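Cell shape-determining protein MreC (Streptococcus pneumoniae, PDB 2QF4) takes part in forming and maintaining cell shape, probably as part of the elongasome that synthesises peripheral peptidoglycan, and is represented here by its major extracellular (periplasmic) domain. Local coordinates at residues Q4-L9 / F123-I128; G30-A35 / V54-T59; L40-G45 / V160-G165. One frame throughout, in Å; residues are numbered along the deposited sequence. Where two conformers were deposited one is given.

Overall arrangement
The chain begins at the edge of the first of two antiparallel beta barrels, and contact 1 closes a long excursion from it: 4-9, on strand 6-16, meets 123-128, on strand 126-137 of the second barrel. Contact 2 lies within that span and joins two loops of the first barrel, 30-35 and 54-59. Contact 3, of similar span, pairs strand 40-43 with 160-165 and crosses both others along the chain. Strand 160-166 lies between 40-43 and 6-16, and Leu9 O accepts a hydrogen bond from Leu163 N, tying contacts 1 and 3 into one sheet. Ala35 and Thr59 of contact 2 pack on Leu163, and Leu9 packs on the 30-35 loop.

Contact 1. Residues Q4-L9 / F123-I128. With EDO (1,2-ethanediol), chain E.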
# COMPACT_ATOMS: atom_id res chain seq x y z
N GLN A 4 -3.44 9.28 -15.34
CA GLN A 4 -3.01 7.90 -15.20
C GLN A 4 -3.91 6.93 -15.93
O GLN A 4 -5.11 7.15 -16.12
CB GLN A 4 -2.93 7.53 -13.69
CG GLN A 4 -2.11 6.35 -13.34
CD GLN A 4 -1.82 6.26 -11.83
OE1 GLN A 4 -0.63 6.20 -11.41
NE2 GLN A 4 -2.90 6.22 -11.02
N ALA A 5 -3.30 5.83 -16.31
CA ALA A 5 -3.99 4.71 -16.96
C ALA A 5 -3.68 3.44 -16.20
O ALA A 5 -2.51 3.19 -15.88
CB ALA A 5 -3.55 4.58 -18.41
N THR A 6 -4.70 2.67 -15.87
CA THR A 6 -4.55 1.45 -15.08
C THR A 6 -5.23 0.28 -15.74
O THR A 6 -6.06 0.41 -16.63
CB THR A 6 -5.03 1.56 -13.61
OG1 THR A 6 -6.46 1.46 -13.55
CG2 THR A 6 -4.54 2.86 -12.94
N LYS A 7 -4.80 -0.90 -15.31
CA LYS A 7 -5.44 -2.17 -15.61
C LYS A 7 -5.79 -2.83 -14.30
O LYS A 7 -5.02 -2.76 -13.35
CB LYS A 7 -4.52 -3.07 -16.45
CG LYS A 7 -3.12 -3.25 -15.90
CD LYS A 7 -2.19 -4.03 -16.77
CE LYS A 7 -0.86 -4.14 -16.08
NZ LYS A 7 0.12 -4.95 -16.85
N THR A 8 -6.94 -3.48 -14.26
CA THR A 8 -7.44 -4.02 -13.01
C THR A 8 -7.96 -5.43 -13.21
O THR A 8 -8.32 -5.84 -14.31
CB THR A 8 -8.59 -3.18 -12.43
OG1 THR A 8 -9.82 -3.47 -13.13
CG2 THR A 8 -8.32 -1.68 -12.48
N LEU A 9 -8.03 -6.16 -12.10
CA LEU A 9 -8.55 -7.52 -12.10
C LEU A 9 -9.14 -7.81 -10.73
O LEU A 9 -8.43 -7.73 -9.72
CB LEU A 9 -7.37 -8.50 -12.37
CG LEU A 9 -7.71 -9.98 -12.38
CD1 LEU A 9 -8.79 -10.35 -13.39
CD2 LEU A 9 -6.45 -10.80 -12.56
N PHE A 123 5.70 -0.60 -7.42
CA PHE A 123 4.23 -0.60 -7.32
C PHE A 123 3.76 0.75 -7.80
O PHE A 123 3.31 1.58 -7.05
CB PHE A 123 3.83 -0.96 -5.91
CG PHE A 123 4.19 -2.38 -5.55
CD1 PHE A 123 3.44 -3.43 -6.02
CD2 PHE A 123 5.29 -2.66 -4.79
CE1 PHE A 123 3.78 -4.73 -5.77
CE2 PHE A 123 5.64 -3.98 -4.52
CZ PHE A 123 4.88 -5.01 -5.01
N ASN A 124 3.86 0.93 -9.11
CA ASN A 124 3.86 2.24 -9.74
C ASN A 124 2.50 2.76 -10.13
O ASN A 124 2.29 3.23 -11.21
CB ASN A 124 4.86 2.28 -10.93
CG ASN A 124 4.51 1.36 -12.07
OD1 ASN A 124 3.77 0.42 -11.92
ND2 ASN A 124 5.02 1.68 -13.26
N VAL A 125 1.54 2.69 -9.20
CA VAL A 125 0.21 3.25 -9.39
C VAL A 125 -0.05 4.23 -8.26
O VAL A 125 -0.13 3.85 -7.11
CB VAL A 125 -0.92 2.19 -9.47
CG1 VAL A 125 -0.73 1.07 -8.49
CG2 VAL A 125 -2.30 2.80 -9.37
N ALA A 126 -0.24 5.48 -8.64
CA ALA A 126 -0.45 6.57 -7.71
C ALA A 126 -1.93 6.79 -7.37
O ALA A 126 -2.82 6.32 -8.08
CB ALA A 126 0.16 7.86 -8.31
N ASP A 127 -2.16 7.49 -6.26
CA ASP A 127 -3.44 8.09 -5.91
C ASP A 127 -4.47 7.15 -5.30
O ASP A 127 -5.59 7.55 -5.04
CB ASP A 127 -4.04 8.89 -7.10
CG ASP A 127 -3.10 9.95 -7.62
OD1 ASP A 127 -2.42 10.61 -6.86
OD2 ASP A 127 -3.02 10.12 -8.86
N ILE A 128 -4.10 5.93 -4.99
CA ILE A 128 -4.99 5.03 -4.29
C ILE A 128 -5.01 5.46 -2.82
O ILE A 128 -3.96 5.64 -2.21
CB ILE A 128 -4.50 3.58 -4.37
CG1 ILE A 128 -4.44 3.10 -5.81
CG2 ILE A 128 -5.39 2.67 -3.52
CD1 ILE A 128 -3.68 1.77 -5.99
C1 EDO E . -7.41 5.77 -8.08
O1 EDO E . -7.62 5.73 -6.67
C2 EDO E . -5.93 5.57 -8.38
O2 EDO E . -5.79 4.46 -9.28
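The amide of Gln4 grips the backbone of Ala126 with two bonds, Ala126 N donating to Gln4 OE1 at 2.9 Å and Gln4 NE2 donating to Ala126 O, also at 2.9 Å. Both are nearly straight, 167° at the hydrogen. In the two-barrel, alpha-lytic-protease-like fold of this domain, the pair spans from the lead-in to strand 6-16 of the first barrel to the segment leading along strand 126-137 of the second. The two bonds differ in detail. Ala126 N lies in the carbonyl plane of the Gln4 amide, on a lone pair of OE1, whereas NE2 approaches Ala126 O from 31° out of the plane of the Ala126 carbonyl, although the acceptor stays close to the plane of the glutamine amide. With both ends of the amide engaged, its rotation about the last torsion is fixed. Gln4 reaches this far because CG is anti to the backbone N (chi1 -161°) and the chain beyond it is extended.

Apolar contact is slight: Thr6 CG2 comes to 4.2 Å from Val125 CG2 in one of the two modelled conformers of Val125, and the summed buried area is just 156 Å², as expected for a surface contact. Nearby, OD1 of Asp127 forms a salt bridge with Lys76, so that carboxylate is held by the second barrel, not by Gln4. Asn124 turns its OD1 to Asn38. A 1,2-ethanediol molecule, probably from the crystallisation liquor, sits beside the pair: its C2 lies 3.2 Å from Ala126 O, while its O1 donates a hydrogen bond to Asp127 O at 3.2 Å.

Contact 2. Residues G30-A35 / V54-T59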
# COMPACT_ATOMS: atom_id res chain seq x y z
N GLY A 30 -4.61 -15.54 -11.55
CA GLY A 30 -3.44 -14.83 -11.86
C GLY A 30 -3.04 -14.52 -13.24
O GLY A 30 -3.74 -13.77 -13.85
N ARG A 31 -1.85 -14.96 -13.63
CA ARG A 31 -1.24 -14.43 -14.86
C ARG A 31 -2.10 -14.72 -16.08
O ARG A 31 -2.20 -13.88 -16.98
CB ARG A 31 0.16 -15.00 -15.06
CG ARG A 31 1.07 -14.47 -16.13
CD ARG A 31 2.42 -15.22 -16.04
NE ARG A 31 3.20 -14.82 -14.86
CZ ARG A 31 3.56 -15.60 -13.83
NH1 ARG A 31 3.23 -16.89 -13.78
NH2 ARG A 31 4.26 -15.08 -12.83
N SER A 32 -2.77 -15.88 -16.08
CA SER A 32 -3.63 -16.24 -17.22
C SER A 32 -4.76 -15.24 -17.44
O SER A 32 -5.33 -15.17 -18.54
CB SER A 32 -4.18 -17.64 -17.05
OG SER A 32 -5.18 -17.69 -16.04
N LYS A 33 -5.11 -14.48 -16.38
CA LYS A 33 -6.12 -13.43 -16.45
C LYS A 33 -5.57 -12.01 -16.30
O LYS A 33 -6.33 -11.06 -16.21
CB LYS A 33 -7.21 -13.69 -15.41
CG LYS A 33 -8.20 -14.72 -15.84
CD LYS A 33 -9.12 -15.13 -14.74
CE LYS A 33 -10.12 -16.17 -15.25
NZ LYS A 33 -11.04 -16.60 -14.15
N GLY A 34 -4.26 -11.89 -16.35
CA GLY A 34 -3.63 -10.57 -16.42
C GLY A 34 -3.01 -10.05 -15.14
O GLY A 34 -2.56 -8.90 -15.11
N ALA A 35 -2.97 -10.85 -14.08
CA ALA A 35 -2.29 -10.42 -12.86
C ALA A 35 -0.82 -10.18 -13.18
O ALA A 35 -0.20 -10.95 -13.96
CB ALA A 35 -2.47 -11.47 -11.79
N VAL A 54 2.73 -13.97 -8.35
CA VAL A 54 1.77 -14.31 -9.38
C VAL A 54 2.03 -15.74 -9.85
O VAL A 54 3.15 -16.04 -10.30
CB VAL A 54 1.87 -13.34 -10.56
CG1 VAL A 54 0.87 -13.70 -11.63
CG2 VAL A 54 1.68 -11.88 -10.07
N GLU A 55 1.03 -16.60 -9.74
CA GLU A 55 1.05 -17.94 -10.36
C GLU A 55 0.16 -17.90 -11.58
O GLU A 55 -0.45 -16.91 -11.89
CB GLU A 55 0.60 -19.02 -9.38
CG GLU A 55 1.35 -19.04 -8.05
CD GLU A 55 2.81 -19.41 -8.16
OE1 GLU A 55 3.16 -20.56 -7.82
OE2 GLU A 55 3.62 -18.54 -8.57
N GLU A 56 0.09 -19.01 -12.32
CA GLU A 56 -0.72 -19.00 -13.54
C GLU A 56 -2.18 -18.73 -13.25
O GLU A 56 -2.83 -17.97 -13.97
CB GLU A 56 -0.58 -20.31 -14.32
CG GLU A 56 -1.34 -20.35 -15.66
CD GLU A 56 -0.83 -19.37 -16.70
OE1 GLU A 56 0.23 -18.74 -16.48
OE2 GLU A 56 -1.49 -19.25 -17.77
N ASN A 57 -2.72 -19.31 -12.16
CA ASN A 57 -4.15 -19.17 -11.86
C ASN A 57 -4.49 -18.61 -10.48
O ASN A 57 -5.65 -18.63 -10.09
CB ASN A 57 -4.86 -20.51 -12.09
CG ASN A 57 -4.80 -20.95 -13.53
OD1 ASN A 57 -5.23 -20.23 -14.42
ND2 ASN A 57 -4.24 -22.11 -13.76
N SER A 58 -3.50 -18.12 -9.75
CA SER A 58 -3.70 -17.53 -8.43
C SER A 58 -2.67 -16.47 -8.22
O SER A 58 -1.64 -16.43 -8.91
CB SER A 58 -3.59 -18.60 -7.33
OG SER A 58 -2.30 -19.21 -7.28
N THR A 59 -2.94 -15.63 -7.22
CA THR A 59 -2.09 -14.51 -6.86
C THR A 59 -2.09 -14.39 -5.33
O THR A 59 -3.12 -14.47 -4.70
CB THR A 59 -2.63 -13.17 -7.43
OG1 THR A 59 -2.64 -13.25 -8.85
CG2 THR A 59 -1.77 -11.97 -7.05
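Gly30 lies against the backbone of 54-59, its CA 3.6 Å from Glu55 O. The segment 54-59 is the turn of the beta hairpin formed by strands 46-54 and 59-63 of the first barrel, closed by the bond from Glu55 N to Ser58 O, and 30-35 is a loop with a short 3-10 turn laid against it. Having no side chain, Gly30 can bring its main chain this near. Its carbonyl oxygen is gripped twice, by Lys33 N and Ala35 N, which arrive from opposite faces of the carbonyl plane and fix the curl of the loop.

At Arg31 the backbone takes over: its N donates to Glu55 O at 3.0 Å in a straight bond. In one of its two modelled conformers the side chain bends at chi3 (-72°) and brings its guanidinium over Val54. There Val54 CG1 lies 3.8 Å above one face, offset toward the rim, and Arg31 NH2 makes a weak bond to Val54 O, 2.9 Å long but only 122° at the hydrogen. The Glu56 carboxylate is near, yet beyond salt-bridge range, and Glu37 lies at long, weak ion-pair distance from NH2.

Ser32 continues the pattern one residue on. Its N donates to Glu56 O at 3.0 Å, and its OG sits between that same oxygen, at 3.1 Å, and Asn57 OD1, at 3.0 Å.

Beyond the bend, Ala35 returns to the barrel end, beside Leu163 and Leu9. Its CB meets Thr59 OG1 at 3.4 Å, a hydroxyl hydrogen-bonded to Ala29 O.

Contact 3. Residues L40-G45 / V160-G165; sequences LAIANG and VIELVG
Ile161 meets three successive residues of strand 40-43 with its two branches. CB only splits the chain. From it CG2, set anti to the backbone N, reaches across to Ala41 CB at 3.8 Å and to Ile42 O at 3.7 Å; the other branch passes through CG1 to CD1, which ends 3.9 Å from Ala43 CB. These contacts lie on a first-barrel sheet in which 40-43 and 160-165 run antiparallel, their directions 141° apart.

The strands are joined by two hydrogen-bonded pairs. Leu40 and Val164 exchange bonds in both directions, as do Ile42 and Glu162, where Ile42 N reaches Glu162 O at 2.8 Å. The Ala41–Leu163 pair between them is non-hydrogen-bonded, and there Leu163 CD2 packs on Ala41 CB at 3.9 Å. Beyond Leu163, Val51 and Val61 continue this apolar face into the barrel.

On the other face, in the modelled conformer of Ile42, Glu162 lies alongside it, pointing the same way, with the methylene CB of Glu162 3.6 Å from Ile42 CG1. Four main-chain bonds thus set the register; the side-chain contacts between Ala41, Ile161 and Leu163 are hydrocarbon, while the other face combines Leu40, Ile42 and Val164 with the carboxylate of Glu162.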
# COMPACT_ATOMS: atom_id res chain seq x y z
N LEU A 40 -0.92 -3.46 -7.09
CA LEU A 40 -1.41 -3.23 -5.73
C LEU A 40 -2.79 -3.83 -5.61
O LEU A 40 -3.40 -4.21 -6.60
CB LEU A 40 -1.36 -1.74 -5.38
CG LEU A 40 0.06 -1.17 -5.24
CD1 LEU A 40 -0.00 0.33 -4.98
CD2 LEU A 40 0.79 -1.85 -4.07
N ALA A 41 -3.27 -3.96 -4.38
CA ALA A 41 -4.52 -4.62 -4.08
C ALA A 41 -5.39 -3.71 -3.23
O ALA A 41 -4.93 -3.12 -2.24
CB ALA A 41 -4.23 -5.93 -3.32
N ILE A 42 -6.66 -3.58 -3.64
CA ILE A 42 -7.63 -2.70 -3.02
C ILE A 42 -8.90 -3.44 -2.58
O ILE A 42 -9.34 -4.43 -3.17
CB ILE A 42 -7.96 -1.50 -3.96
CG1 ILE A 42 -8.89 -1.79 -5.08
CG2 ILE A 42 -6.67 -0.91 -4.53
CD1 ILE A 42 -9.46 -0.51 -5.72
N ALA A 43 -9.50 -2.90 -1.53
CA ALA A 43 -10.81 -3.32 -1.06
C ALA A 43 -11.43 -2.13 -0.44
O ALA A 43 -10.78 -1.33 0.19
CB ALA A 43 -10.69 -4.43 -0.01
N ASN A 44 -12.76 -2.04 -0.56
CA ASN A 44 -13.49 -0.97 0.12
C ASN A 44 -12.91 0.42 -0.26
O ASN A 44 -12.90 1.33 0.59
CB ASN A 44 -13.43 -1.21 1.65
CG ASN A 44 -14.16 -2.51 2.12
OD1 ASN A 44 -15.18 -2.89 1.56
ND2 ASN A 44 -13.64 -3.14 3.19
N GLY A 45 -12.46 0.60 -1.50
CA GLY A 45 -11.92 1.88 -1.96
C GLY A 45 -10.48 2.23 -1.59
O GLY A 45 -9.95 3.26 -2.06
N VAL A 160 -13.75 -10.33 -2.13
CA VAL A 160 -13.29 -10.02 -3.49
C VAL A 160 -12.29 -8.89 -3.31
O VAL A 160 -12.54 -7.93 -2.58
CB VAL A 160 -14.46 -9.59 -4.41
CG1 VAL A 160 -13.92 -9.09 -5.76
CG2 VAL A 160 -15.47 -10.75 -4.57
N ILE A 161 -11.15 -9.02 -3.98
CA ILE A 161 -10.09 -8.02 -3.97
C ILE A 161 -9.85 -7.58 -5.40
O ILE A 161 -9.90 -8.39 -6.31
CB ILE A 161 -8.82 -8.63 -3.38
CG1 ILE A 161 -9.04 -9.05 -1.92
CG2 ILE A 161 -7.61 -7.70 -3.52
CD1 ILE A 161 -9.33 -7.95 -0.94
N GLU A 162 -9.60 -6.30 -5.58
CA GLU A 162 -9.24 -5.77 -6.88
C GLU A 162 -7.75 -5.49 -6.97
O GLU A 162 -7.19 -4.75 -6.18
CB GLU A 162 -10.03 -4.49 -7.15
CG GLU A 162 -9.82 -3.96 -8.56
CD GLU A 162 -10.63 -2.73 -8.85
OE1 GLU A 162 -11.72 -2.57 -8.27
OE2 GLU A 162 -10.23 -1.94 -9.69
N LEU A 163 -7.09 -6.10 -7.93
CA LEU A 163 -5.69 -5.83 -8.24
C LEU A 163 -5.65 -4.70 -9.26
O LEU A 163 -6.48 -4.63 -10.17
CB LEU A 163 -5.04 -7.06 -8.86
CG LEU A 163 -5.02 -8.32 -8.01
CD1 LEU A 163 -4.33 -9.43 -8.78
CD2 LEU A 163 -4.39 -8.05 -6.62
N VAL A 164 -4.68 -3.79 -9.10
CA VAL A 164 -4.59 -2.58 -9.96
C VAL A 164 -3.11 -2.38 -10.28
O VAL A 164 -2.24 -2.35 -9.41
CB VAL A 164 -5.14 -1.33 -9.24
CG1 VAL A 164 -5.10 -0.08 -10.14
CG2 VAL A 164 -6.59 -1.53 -8.74
N GLY A 165 -2.81 -2.21 -11.57
CA GLY A 165 -1.46 -1.90 -12.03
C GLY A 165 -1.47 -0.78 -13.06
O GLY A 165 -2.48 -0.49 -13.66